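Local coordinates for protein auracyanin A (Chloroflexus aurantiacus, PDB 2AAN) that probably serves as a soluble electron acceptor for the membrane-bound alternative complex III, carrying electrons on a single copper ion in a cupredoxin fold, at residues P126-Y129 with P130-G134; A89-S92 with N93-A96. One frame throughout, in Å; residues are numbered along the deposited sequence.

Contact 1 of 2, residues P126-Y129 with P130-G134; sequences PGHY and PLMQG. With CU (copper (II) ion), chain B.
His128 and Met132, two of the four ligands of the blue copper site, lie side by side on one short turn and point the same way. His128 binds the metal through ND1, 2.1 Å from copper, while Met132 SD stands at 2.9 Å from copper, the long axial position familiar in cupredoxins. With chi1 at -165° the methionine chain swings away from its backbone N, and its extended run carries the sulfur alongside the imidazole, SD 3.9 Å from His128 ND1. His58 and Cys123 complete the site. A backbone hydrogen bond closes the turn between the two ligands: Met132 N donates to His128 O at 2.8 Å. This is the C-terminal ligand loop of the plastocyanin/azurin family, running from Cys123, just past strand 117-122, to strand 133-138. Water 1 bridges it further, donating to Gly127 O and accepting from Leu131 N. Glycine suits position 127 because, with phi at 85°, a side chain there would collide with the carbonyl oxygen of the residue before. On the flank of the turn the Tyr129-Pro130 peptide is cis, which folds the proline onto the tyrosine: Pro130 CA sits 3.3 Å from the Tyr129 ring centroid, a CH-pi contact over the face, with Pro130 CB 3.8 Å from Tyr129 CE2. The tyrosine packs on helix 67-80, where its OH is hydrogen-bonded to Glu67.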
loop_
_atom_site.group_PDB
_atom_site.type_symbol
_atom_site.label_atom_id
_atom_site.label_comp_id
_atom_site.label_asym_id
_atom_site.label_seq_id
_atom_site.Cartn_x
_atom_site.Cartn_y
_atom_site.Cartn_z
ATOM N N PRO A 126 -4.123 5.284 10.626
ATOM C CA PRO A 126 -4.493 6.642 10.974
ATOM C C PRO A 126 -3.310 7.599 11.033
ATOM O O PRO A 126 -2.359 7.355 11.754
ATOM C CB PRO A 126 -5.143 6.475 12.368
ATOM C CG PRO A 126 -5.855 5.185 12.243
ATOM C CD PRO A 126 -4.888 4.313 11.434
ATOM N N GLY A 127 -3.402 8.692 10.283
ATOM C CA GLY A 127 -2.369 9.723 10.303
ATOM C C GLY A 127 -1.162 9.520 9.393
ATOM O O GLY A 127 -0.344 10.441 9.236
ATOM N N HIS A 128 -0.990 8.349 8.792
ATOM C CA HIS A 128 0.251 8.122 7.984
ATOM C C HIS A 128 0.190 8.730 6.597
ATOM O O HIS A 128 1.184 9.268 6.115
ATOM C CB HIS A 128 0.579 6.648 7.906
ATOM C CG HIS A 128 0.968 6.083 9.220
ATOM N ND1 HIS A 128 1.575 4.857 9.352
ATOM C CD2 HIS A 128 0.845 6.589 10.473
ATOM C CE1 HIS A 128 1.803 4.627 10.638
ATOM N NE2 HIS A 128 1.392 5.676 11.334
ATOM N N TYR A 129 -0.974 8.628 5.960
ATOM C CA TYR A 129 -1.267 9.368 4.732
ATOM C C TYR A 129 -1.660 10.753 5.196
ATOM O O TYR A 129 -2.376 10.871 6.206
ATOM C CB TYR A 129 -2.405 8.680 3.926
ATOM C CG TYR A 129 -2.771 9.445 2.668
ATOM C CD1 TYR A 129 -2.037 9.273 1.501
ATOM C CD2 TYR A 129 -3.729 10.444 2.695
ATOM C CE1 TYR A 129 -2.285 10.000 0.373
ATOM C CE2 TYR A 129 -3.998 11.213 1.541
ATOM C CZ TYR A 129 -3.285 10.972 0.380
ATOM O OH TYR A 129 -3.514 11.680 -0.791
ATOM N N PRO A 130 -1.277 11.809 4.459
ATOM C CA PRO A 130 -0.672 11.898 3.120
ATOM C C PRO A 130 0.831 11.780 3.027
ATOM O O PRO A 130 1.345 11.693 1.932
ATOM C CB PRO A 130 -1.093 13.308 2.672
ATOM C CG PRO A 130 -1.016 14.084 3.943
ATOM C CD PRO A 130 -1.565 13.153 4.985
ATOM N N LEU A 131 1.562 11.698 4.133
ATOM C CA LEU A 131 2.998 11.559 3.972
ATOM C C LEU A 131 3.387 10.219 3.372
ATOM O O LEU A 131 4.297 10.124 2.559
ATOM C CB LEU A 131 3.724 11.728 5.308
ATOM C CG LEU A 131 3.915 13.165 5.785
ATOM C CD1 LEU A 131 4.381 13.100 7.226
ATOM C CD2 LEU A 131 4.919 13.881 4.922
ATOM N N MET A 132 2.732 9.162 3.818
ATOM C CA MET A 132 3.189 7.837 3.481
ATOM C C MET A 132 2.513 7.413 2.183
ATOM O O MET A 132 1.406 6.839 2.149
ATOM C CB MET A 132 2.938 6.914 4.666
ATOM C CG MET A 132 3.703 5.611 4.562
ATOM S SD MET A 132 3.782 4.724 6.094
ATOM C CE MET A 132 4.462 3.172 5.468
ATOM N N GLN A 133 3.195 7.708 1.094
ATOM C CA GLN A 133 2.695 7.383 -0.226
ATOM C C GLN A 133 3.826 7.203 -1.224
ATOM O O GLN A 133 4.950 7.682 -1.030
ATOM C CB GLN A 133 1.729 8.469 -0.731
ATOM C CG GLN A 133 2.314 9.869 -0.794
ATOM C CD GLN A 133 1.450 10.828 -1.563
ATOM O OE1 GLN A 133 1.290 10.700 -2.792
ATOM N NE2 GLN A 133 0.891 11.828 -0.850
ATOM N N GLY A 134 3.501 6.507 -2.296
ATOM C CA GLY A 134 4.397 6.351 -3.403
ATOM C C GLY A 134 3.628 6.093 -4.684
ATOM O O GLY A 134 2.396 6.230 -4.726
HETATM CU CU CU B . 1.842 3.446 7.836
HETATM O O HOH W 1 0.810 12.286 7.057
#

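Contact 2 of 2, residues A89-S92 with N93-A96. With SO4 (sulfate ion), chain C.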
loop_
_atom_site.group_PDB
_atom_site.type_symbol
_atom_site.label_atom_id
_atom_site.label_comp_id
_atom_site.label_asym_id
_atom_site.label_seq_id
_atom_site.Cartn_x
_atom_site.Cartn_y
_atom_site.Cartn_z
ATOM N N ALA A 89 -14.984 -1.373 3.212
ATOM C CA ALA A 89 -15.445 -2.657 2.671
ATOM C C ALA A 89 -15.739 -2.544 1.154
ATOM O O ALA A 89 -15.692 -3.524 0.432
ATOM C CB ALA A 89 -16.675 -3.113 3.418
ATOM N N ASP A 90 -15.997 -1.327 0.689
ATOM C CA ASP A 90 -16.089 -1.034 -0.737
ATOM C C ASP A 90 -14.681 -1.032 -1.348
ATOM O O ASP A 90 -13.790 -0.205 -1.003
ATOM C CB ASP A 90 -16.802 0.297 -0.943
ATOM C CG ASP A 90 -16.995 0.671 -2.418
ATOM O OD1 ASP A 90 -16.481 -0.020 -3.328
ATOM O OD2 ASP A 90 -17.670 1.700 -2.646
ATOM N N LYS A 91 -14.480 -1.986 -2.249
ATOM C CA LYS A 91 -13.162 -2.191 -2.909
ATOM C C LYS A 91 -13.145 -1.704 -4.359
ATOM O O LYS A 91 -12.253 -2.063 -5.134
ATOM C CB LYS A 91 -12.753 -3.694 -2.863
ATOM C CG LYS A 91 -12.796 -4.346 -1.476
ATOM C CD LYS A 91 -11.877 -3.662 -0.448
ATOM C CE LYS A 91 -11.998 -4.308 0.924
ATOM N NZ LYS A 91 -11.293 -3.584 2.034
ATOM N N SER A 92 -14.100 -0.854 -4.736
ATOM C CA SER A 92 -14.183 -0.363 -6.112
ATOM C C SER A 92 -12.880 0.320 -6.571
ATOM O O SER A 92 -12.466 0.171 -7.697
ATOM C CB SER A 92 -15.402 0.568 -6.284
ATOM O OG SER A 92 -16.623 -0.083 -5.909
ATOM N N ASN A 93 -12.217 1.027 -5.681
ATOM C CA ASN A 93 -11.001 1.750 -6.036
ATOM C C ASN A 93 -9.743 1.219 -5.334
ATOM O O ASN A 93 -8.761 1.932 -5.189
ATOM C CB ASN A 93 -11.202 3.238 -5.712
ATOM C CG ASN A 93 -12.188 3.896 -6.641
ATOM O OD1 ASN A 93 -12.001 3.884 -7.837
ATOM N ND2 ASN A 93 -13.234 4.473 -6.091
ATOM N N ILE A 94 -9.796 -0.022 -4.889
ATOM C CA ILE A 94 -8.681 -0.695 -4.283
ATOM C C ILE A 94 -8.330 -1.845 -5.209
ATOM O O ILE A 94 -9.166 -2.738 -5.491
ATOM C CB ILE A 94 -9.009 -1.132 -2.835
ATOM C CG1 ILE A 94 -9.201 0.123 -1.963
ATOM C CG2 ILE A 94 -7.952 -2.019 -2.243
ATOM C CD1 ILE A 94 -9.906 -0.144 -0.636
ATOM N N ILE A 95 -7.084 -1.839 -5.673
ATOM C CA ILE A 95 -6.582 -2.868 -6.572
ATOM C C ILE A 95 -5.993 -4.033 -5.801
ATOM O O ILE A 95 -6.184 -5.214 -6.169
ATOM C CB ILE A 95 -5.541 -2.293 -7.542
ATOM C CG1 ILE A 95 -6.209 -1.232 -8.436
ATOM C CG2 ILE A 95 -4.972 -3.396 -8.395
ATOM C CD1 ILE A 95 -5.260 -0.398 -9.231
ATOM N N ALA A 96 -5.236 -3.711 -4.761
ATOM C CA ALA A 96 -4.619 -4.742 -3.936
ATOM C C ALA A 96 -4.373 -4.192 -2.539
ATOM O O ALA A 96 -4.191 -2.970 -2.386
ATOM C CB ALA A 96 -3.320 -5.207 -4.587
HETATM S S SO4 C . -18.011 -0.216 5.598
HETATM O O1 SO4 C . -18.519 0.377 6.822
HETATM O O2 SO4 C . -17.046 -1.259 5.921
HETATM O O3 SO4 C . -19.138 -0.818 4.913
HETATM O O4 SO4 C . -17.253 0.754 4.832
HETATM O O HOH W 2 -12.717 1.390 -2.832
#
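Ile94 reaches back across a tight turn to Lys91 and Asp90, and its side chain can be followed outward. CB lies 4.1 Å from Lys91 O. From there CG1, anti to the carbonyl carbon (chi1 -66°), leads to CD1, which rests 3.9 Å from Asp90 O and 4.0 Å from Lys91 CD. Lysine suits this surface position because its methylene chain, bent at chi2, crosses the isoleucine with apolar carbon while NZ goes on to a salt bridge with Glu97 and a hydrogen bond with Pro88 O. The branched isoleucine also packs against Ile61 and Ile73, meeting strand 61-63 and helix 67-80.

In the backbone of the turn, Ile94 N donates to Lys91 O at 3.2 Å. Asp90 suits the position before the turn because its short carboxylate can curl forward to the residue two places on. Its OD1 is gripped twice, by Ser92 OG at 2.6 Å on the syn lone pair and by Ser92 N at 2.9 Å on the anti side, 30° out of the carboxylate plane; two donors on one oxygen should fix the rotation of the carboxylate. Water 2 donates to Asp90 O and accepts from Asn93 N, which satisfies a backbone N-H inside the turn.

Asn93 folds its amide back over the preceding peptide, with CG 3.6 Å from Ser92 C, and touches Lys64 and Glu69. With an alanine in its place the amide would be gone, which would probably leave the Ser92 peptide without this cover and is likely to open a gap toward Lys64 and Glu69. An Asx turn at Asp90 thus runs into a type I beta turn from Lys91 to Ile94, which leads into strand 94-97, at the edge of one of the two sheets of the cupredoxin fold, where Ile95 and Ala96 both face Leu62 in a classic beta bulge.

Overall arrangement
From the N terminus, the chain passes helix 67-80 and then reaches contact 2, where a tight turn at 91-94 leads into strand 94-97, an outermost strand of the five-stranded sheet. It continues through strands 106-112 and 117-122 before contact 1, where residues 126-134 close the loop into strand 133-138, the antiparallel neighbour of 117-122. The two contacts are in series, neither nested nor crossed, with centres about 18 Å apart and nearest atoms about 11 Å apart. They reach the same sheet on different strands, with 117-122 and 61-63 between; each also packs on helix 67-80. Only contact 1 belongs to the copper site.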